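Local coordinates for glyoxylate-induced Protein (Pseudomonas aeruginosa, PDB 1SQ4) that is of uncertain function, built from two cupin beta-barrel domains and possibly acting as a ureidoglycine aminohydrolase, at residues A[28-33]-A[225-230]; A[214-219]-A[240-245]. All blocks are in the same frame, centred on the assembly; numbering follows the deposited sequence.

Contact 1 of 2, residues A[28-33]-A[225-230]; sequences EAYAVI and YRLNQD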
loop_
_atom_site.group_PDB
_atom_site.type_symbol
_atom_site.label_atom_id
_atom_site.label_comp_id
_atom_site.label_asym_id
_atom_site.label_seq_id
_atom_site.Cartn_x
_atom_site.Cartn_y
_atom_site.Cartn_z
ATOM N N GLU A 28 -2.395 -11.199 -5.639
ATOM C CA GLU A 28 -1.776 -11.562 -6.895
ATOM C C GLU A 28 -1.211 -12.969 -6.851
ATOM O O GLU A 28 -0.691 -13.472 -7.846
ATOM C CB GLU A 28 -0.690 -10.552 -7.255
ATOM C CG GLU A 28 0.422 -10.403 -6.221
ATOM C CD GLU A 28 -0.056 -9.967 -4.825
ATOM O OE1 GLU A 28 -0.931 -9.066 -4.714
ATOM O OE2 GLU A 28 0.477 -10.515 -3.827
ATOM N N ALA A 29 -1.360 -13.615 -5.702
ATOM C CA ALA A 29 -0.842 -14.960 -5.504
ATOM C C ALA A 29 -1.910 -15.932 -5.034
ATOM O O ALA A 29 -1.767 -17.150 -5.165
ATOM C CB ALA A 29 0.280 -14.920 -4.489
ATOM N N TYR A 30 -2.981 -15.402 -4.473
ATOM C CA TYR A 30 -4.009 -16.280 -3.986
ATOM C C TYR A 30 -5.357 -15.592 -3.828
ATOM O O TYR A 30 -5.488 -14.374 -4.002
ATOM C CB TYR A 30 -3.569 -16.885 -2.652
ATOM C CG TYR A 30 -3.407 -15.864 -1.565
ATOM C CD1 TYR A 30 -2.248 -15.102 -1.458
ATOM C CD2 TYR A 30 -4.438 -15.630 -0.661
ATOM C CE1 TYR A 30 -2.121 -14.131 -0.475
ATOM C CE2 TYR A 30 -4.328 -14.666 0.325
ATOM C CZ TYR A 30 -3.167 -13.918 0.414
ATOM O OH TYR A 30 -3.057 -12.959 1.391
ATOM N N ALA A 31 -6.356 -16.412 -3.512
ATOM C CA ALA A 31 -7.728 -15.968 -3.303
ATOM C C ALA A 31 -8.379 -16.860 -2.252
ATOM O O ALA A 31 -8.315 -18.082 -2.355
ATOM C CB ALA A 31 -8.505 -16.064 -4.603
ATOM N N VAL A 32 -8.976 -16.250 -1.234
ATOM C CA VAL A 32 -9.667 -17.004 -0.197
ATOM C C VAL A 32 -11.140 -16.706 -0.319
ATOM O O VAL A 32 -11.535 -15.544 -0.358
ATOM C CB VAL A 32 -9.284 -16.582 1.226
ATOM C CG1 VAL A 32 -9.972 -17.497 2.211
ATOM C CG2 VAL A 32 -7.784 -16.600 1.421
ATOM N N ILE A 33 -11.954 -17.751 -0.372
ATOM C CA ILE A 33 -13.400 -17.580 -0.480
ATOM C C ILE A 33 -14.108 -18.277 0.682
ATOM O O ILE A 33 -14.117 -19.510 0.773
ATOM C CB ILE A 33 -13.931 -18.177 -1.778
ATOM C CG1 ILE A 33 -13.039 -17.757 -2.933
ATOM C CG2 ILE A 33 -15.360 -17.693 -2.026
ATOM C CD1 ILE A 33 -13.398 -18.488 -4.182
ATOM N N TYR A 225 -3.716 -20.826 8.154
ATOM C CA TYR A 225 -2.940 -21.180 6.976
ATOM C C TYR A 225 -2.182 -19.963 6.519
ATOM O O TYR A 225 -2.667 -18.838 6.603
ATOM C CB TYR A 225 -3.872 -21.635 5.857
ATOM C CG TYR A 225 -3.296 -22.654 4.901
ATOM C CD1 TYR A 225 -3.252 -24.003 5.244
ATOM C CD2 TYR A 225 -2.856 -22.282 3.628
ATOM C CE1 TYR A 225 -2.796 -24.958 4.346
ATOM C CE2 TYR A 225 -2.394 -23.233 2.721
ATOM C CZ TYR A 225 -2.372 -24.568 3.089
ATOM O OH TYR A 225 -1.938 -25.517 2.203
ATOM N N ARG A 226 -0.988 -20.198 6.016
ATOM C CA ARG A 226 -0.150 -19.123 5.534
ATOM C C ARG A 226 -0.108 -19.165 4.007
ATOM O O ARG A 226 0.430 -20.102 3.426
ATOM C CB ARG A 226 1.247 -19.308 6.119
ATOM C CG ARG A 226 2.306 -18.364 5.605
ATOM C CD ARG A 226 2.089 -16.982 6.141
ATOM N NE ARG A 226 3.226 -16.100 5.888
ATOM C CZ ARG A 226 4.411 -16.199 6.483
ATOM N NH1 ARG A 226 4.631 -17.153 7.378
ATOM N NH2 ARG A 226 5.373 -15.329 6.191
ATOM N N LEU A 227 -0.698 -18.169 3.356
ATOM C CA LEU A 227 -0.677 -18.102 1.894
ATOM C C LEU A 227 0.220 -16.932 1.520
ATOM O O LEU A 227 -0.150 -15.775 1.695
ATOM C CB LEU A 227 -2.086 -17.871 1.345
ATOM C CG LEU A 227 -3.119 -18.958 1.686
ATOM C CD1 LEU A 227 -4.526 -18.395 1.589
ATOM C CD2 LEU A 227 -2.937 -20.155 0.767
ATOM N N ASN A 228 1.415 -17.236 1.035
ATOM C CA ASN A 228 2.359 -16.206 0.634
ATOM C C ASN A 228 2.506 -15.031 1.608
ATOM O O ASN A 228 1.921 -13.976 1.392
ATOM C CB ASN A 228 1.955 -15.664 -0.743
ATOM C CG ASN A 228 2.854 -14.538 -1.215
ATOM O OD1 ASN A 228 4.077 -14.648 -1.168
ATOM N ND2 ASN A 228 2.254 -13.456 -1.680
ATOM N N GLN A 229 3.274 -15.192 2.675
ATOM C CA GLN A 229 3.475 -14.075 3.601
ATOM C C GLN A 229 2.226 -13.600 4.351
ATOM O O GLN A 229 2.291 -12.645 5.127
ATOM C CB GLN A 229 4.073 -12.884 2.838
ATOM C CG GLN A 229 5.460 -13.135 2.317
ATOM C CD GLN A 229 6.466 -13.273 3.439
ATOM O OE1 GLN A 229 6.937 -12.269 4.002
ATOM N NE2 GLN A 229 6.778 -14.517 3.803
ATOM N N ASP A 230 1.091 -14.252 4.126
ATOM C CA ASP A 230 -0.149 -13.852 4.790
ATOM C C ASP A 230 -0.841 -14.984 5.537
ATOM O O ASP A 230 -1.249 -15.970 4.937
ATOM C CB ASP A 230 -1.128 -13.270 3.769
ATOM C CG ASP A 230 -0.715 -11.902 3.272
ATOM O OD1 ASP A 230 -1.182 -11.497 2.188
ATOM O OD2 ASP A 230 0.068 -11.223 3.959
#

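Contact 2 of 2, residues A[214-219]-A[240-245]; sequences HGLYVL and MWLRAF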
loop_
_atom_site.group_PDB
_atom_site.type_symbol
_atom_site.label_atom_id
_atom_site.label_comp_id
_atom_site.label_asym_id
_atom_site.label_seq_id
_atom_site.Cartn_x
_atom_site.Cartn_y
_atom_site.Cartn_z
ATOM N N HIS A 214 -3.675 -24.623 -8.127
ATOM C CA HIS A 214 -4.579 -25.673 -7.720
ATOM C C HIS A 214 -5.511 -25.166 -6.638
ATOM O O HIS A 214 -5.224 -24.169 -5.975
ATOM C CB HIS A 214 -3.827 -26.912 -7.238
ATOM C CG HIS A 214 -2.884 -26.660 -6.108
ATOM N ND1 HIS A 214 -1.707 -25.965 -6.268
ATOM C CD2 HIS A 214 -2.930 -27.032 -4.809
ATOM C CE1 HIS A 214 -1.065 -25.919 -5.116
ATOM N NE2 HIS A 214 -1.786 -26.558 -4.213
ATOM N N GLY A 215 -6.640 -25.849 -6.477
ATOM C CA GLY A 215 -7.610 -25.427 -5.491
ATOM C C GLY A 215 -7.589 -26.259 -4.240
ATOM O O GLY A 215 -7.156 -27.409 -4.252
ATOM N N LEU A 216 -8.057 -25.653 -3.155
ATOM C CA LEU A 216 -8.134 -26.291 -1.847
ATOM C C LEU A 216 -9.507 -26.015 -1.281
ATOM O O LEU A 216 -9.934 -24.872 -1.260
ATOM C CB LEU A 216 -7.093 -25.691 -0.906
ATOM C CG LEU A 216 -5.689 -26.265 -0.933
ATOM C CD1 LEU A 216 -5.271 -26.624 -2.338
ATOM C CD2 LEU A 216 -4.735 -25.235 -0.334
ATOM N N TYR A 217 -10.198 -27.053 -0.824
ATOM C CA TYR A 217 -11.522 -26.872 -0.231
ATOM C C TYR A 217 -11.519 -27.539 1.137
ATOM O O TYR A 217 -11.452 -28.760 1.238
ATOM C CB TYR A 217 -12.616 -27.488 -1.113
ATOM C CG TYR A 217 -14.012 -27.285 -0.568
ATOM C CD1 TYR A 217 -14.474 -28.030 0.507
ATOM C CD2 TYR A 217 -14.850 -26.301 -1.093
ATOM C CE1 TYR A 217 -15.730 -27.804 1.053
ATOM C CE2 TYR A 217 -16.117 -26.067 -0.553
ATOM C CZ TYR A 217 -16.546 -26.828 0.524
ATOM O OH TYR A 217 -17.796 -26.621 1.060
ATOM N N VAL A 218 -11.599 -26.744 2.192
ATOM C CA VAL A 218 -11.566 -27.314 3.527
ATOM C C VAL A 218 -12.814 -28.140 3.818
ATOM O O VAL A 218 -13.920 -27.612 3.876
ATOM C CB VAL A 218 -11.416 -26.211 4.590
ATOM C CG1 VAL A 218 -11.175 -26.832 5.951
ATOM C CG2 VAL A 218 -10.271 -25.289 4.210
ATOM N N LEU A 219 -12.621 -29.441 3.999
ATOM C CA LEU A 219 -13.720 -30.344 4.290
ATOM C C LEU A 219 -14.039 -30.398 5.779
ATOM O O LEU A 219 -15.196 -30.542 6.173
ATOM C CB LEU A 219 -13.408 -31.767 3.807
ATOM C CG LEU A 219 -13.478 -32.035 2.303
ATOM C CD1 LEU A 219 -13.217 -33.500 2.024
ATOM C CD2 LEU A 219 -14.843 -31.619 1.775
HETATM N N MSE A 240 -9.620 -22.046 -0.947
HETATM C CA MSE A 240 -8.414 -21.261 -1.203
HETATM C C MSE A 240 -7.904 -21.603 -2.584
HETATM O O MSE A 240 -7.818 -22.776 -2.935
HETATM C CB MSE A 240 -7.312 -21.585 -0.188
HETATM C CG MSE A 240 -7.676 -21.350 1.272
HETATM SE SE MSE A 240 -6.309 -22.023 2.482
HETATM C CE MSE A 240 -6.460 -23.906 2.158
ATOM N N TRP A 241 -7.566 -20.586 -3.364
ATOM C CA TRP A 241 -7.036 -20.802 -4.700
ATOM C C TRP A 241 -5.619 -20.281 -4.780
ATOM O O TRP A 241 -5.370 -19.121 -4.463
ATOM C CB TRP A 241 -7.881 -20.089 -5.748
ATOM C CG TRP A 241 -7.271 -20.173 -7.105
ATOM C CD1 TRP A 241 -6.560 -19.213 -7.741
ATOM C CD2 TRP A 241 -7.244 -21.325 -7.956
ATOM N NE1 TRP A 241 -6.085 -19.688 -8.941
ATOM C CE2 TRP A 241 -6.495 -20.982 -9.099
ATOM C CE3 TRP A 241 -7.790 -22.610 -7.864
ATOM C CZ2 TRP A 241 -6.264 -21.877 -10.134
ATOM C CZ3 TRP A 241 -7.562 -23.503 -8.889
ATOM C CH2 TRP A 241 -6.811 -23.130 -10.015
ATOM N N LEU A 242 -4.699 -21.138 -5.218
ATOM C CA LEU A 242 -3.290 -20.775 -5.345
ATOM C C LEU A 242 -2.845 -20.609 -6.798
ATOM O O LEU A 242 -3.147 -21.450 -7.640
ATOM C CB LEU A 242 -2.424 -21.819 -4.656
ATOM C CG LEU A 242 -2.426 -21.699 -3.132
ATOM C CD1 LEU A 242 -3.207 -22.818 -2.489
ATOM C CD2 LEU A 242 -0.975 -21.722 -2.658
ATOM N N ARG A 243 -2.109 -19.524 -7.066
ATOM C CA ARG A 243 -1.626 -19.168 -8.404
ATOM C C ARG A 243 -0.457 -19.957 -8.973
ATOM O O ARG A 243 -0.480 -20.339 -10.154
ATOM C CB ARG A 243 -1.258 -17.677 -8.466
ATOM C CG ARG A 243 -2.320 -16.765 -9.071
ATOM C CD ARG A 243 -1.963 -16.265 -10.476
ATOM N NE ARG A 243 -3.068 -15.521 -11.078
ATOM C CZ ARG A 243 -3.514 -14.356 -10.620
ATOM N NH1 ARG A 243 -4.533 -13.742 -11.217
ATOM N NH2 ARG A 243 -2.925 -13.797 -9.573
ATOM N N ALA A 244 0.567 -20.177 -8.162
ATOM C CA ALA A 244 1.758 -20.908 -8.599
ATOM C C ALA A 244 2.926 -20.408 -7.785
ATOM O O ALA A 244 3.115 -19.201 -7.616
ATOM C CB ALA A 244 2.042 -20.698 -10.079
ATOM N N PHE A 245 3.701 -21.359 -7.284
ATOM C CA PHE A 245 4.848 -21.074 -6.460
ATOM C C PHE A 245 4.424 -20.344 -5.206
ATOM O O PHE A 245 5.259 -19.984 -4.386
ATOM C CB PHE A 245 5.856 -20.253 -7.243
ATOM C CG PHE A 245 6.412 -20.962 -8.425
ATOM C CD1 PHE A 245 7.314 -22.008 -8.263
ATOM C CD2 PHE A 245 6.024 -20.596 -9.707
ATOM C CE1 PHE A 245 7.836 -22.677 -9.367
ATOM C CE2 PHE A 245 6.535 -21.257 -10.820
ATOM C CZ PHE A 245 7.441 -22.301 -10.648
#

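Contact 1 of 2, residues A[28-33]-A[225-230]
Y30 OH donates a hydrogen bond of 2.5 Å to D230 OD1, received on the lone pair that points away from the other carboxylate oxygen. The bond spans the two sheets of the C-terminal cupin barrel: strand 30-33, from the N-terminal part of the chain, extends the large sheet beside strand 239-244, while 225-230 holds the turn between strands 222-227 and 230-235 of the smaller sheet. D230 OD1 lies at the edge of the phenol ring, near its plane, yet the carboxylate itself is turned 74° from the ring. The Y30 side chain stands with CG between its backbone N and carbonyl carbon (chi1 64°), which sends the ring across to the turn.

One face of that ring rests on L227, whose CB sits 3.7 Å from the ring centroid and almost on the ring normal, a CH-pi contact. Farther out on the same side chain, L227 CD1 packs 3.6 Å from Y30 CD2 and also meets V32 CG2, so the leucine is wedged between two side chains of the same strand. The turn is a two-residue hairpin turn: N228 and Q229 both have positive phi, and L227 and D230 exchange both backbone hydrogen bonds. Toward the A29 end, N228 leans on C246 and P247, and A29 and E28 pack against F26 of a neighbouring subunit. At this end the two segments meet through A29 CB, which lies 3.7 Å from N228 ND2.

Contact 2 of 2, residues A[214-219]-A[240-245]
L216 N donates to M240 O at 2.9 Å, nearly in line with the carbonyl bond, and M240 N returns a bond to L216 O, whose position is less certain. Two residues along, H214 and L242 repeat the exchange: L242 N reaches H214 O at 3.2 Å with an N-H...O angle of 170°, while the bond from H214 N to L242 O is more bent, at 144°. Between these hydrogen-bonded pairs, G215 and W241 form a non-hydrogen-bonded pair. The strands are antiparallel neighbours in the large sheet of the C-terminal cupin barrel. H214, L216, M240 and L242 share the face turned to the smaller sheet, where Q248 touches H214, L216 and L242. There L216 CD2 meets both the CE methyl of selenomethionine M240 and L242 CD1, the latter at 3.6 Å; a bend at chi3 (-67°) folds that methyl back over L216. H214 ND1 is held by M212 O, and its ring meets that of H210. On the other face W241, with CG anti to the backbone N, lays its six-membered ring over the backbone beside side-chain-less G215: H214 O sits above the rim, 3.5 Å from W241 CE3.

Overall arrangement
Contacts 1 and 2 lie about 9 Å apart, centre to centre, and meet along strand 239-244, flanked in the sheet by 30-33 and by 212-220. Probable backbone hydrogen bonds join them, A31 O to W241 N at 2.8 Å and A29 O to R243 N at 3.1 Å. Inside the barrel their apolar layers merge where L227 of contact 1 touches M240 of contact 2. H214 lies on the barrel-interior face, near H210 and Q248; many cupins hold a metal inside the barrel, but no metal site can be assigned here. The centre of contact 1 is about 18 Å from the chain centre, that of contact 2 about 10 Å. Both contacts also touch the same neighbouring subunit.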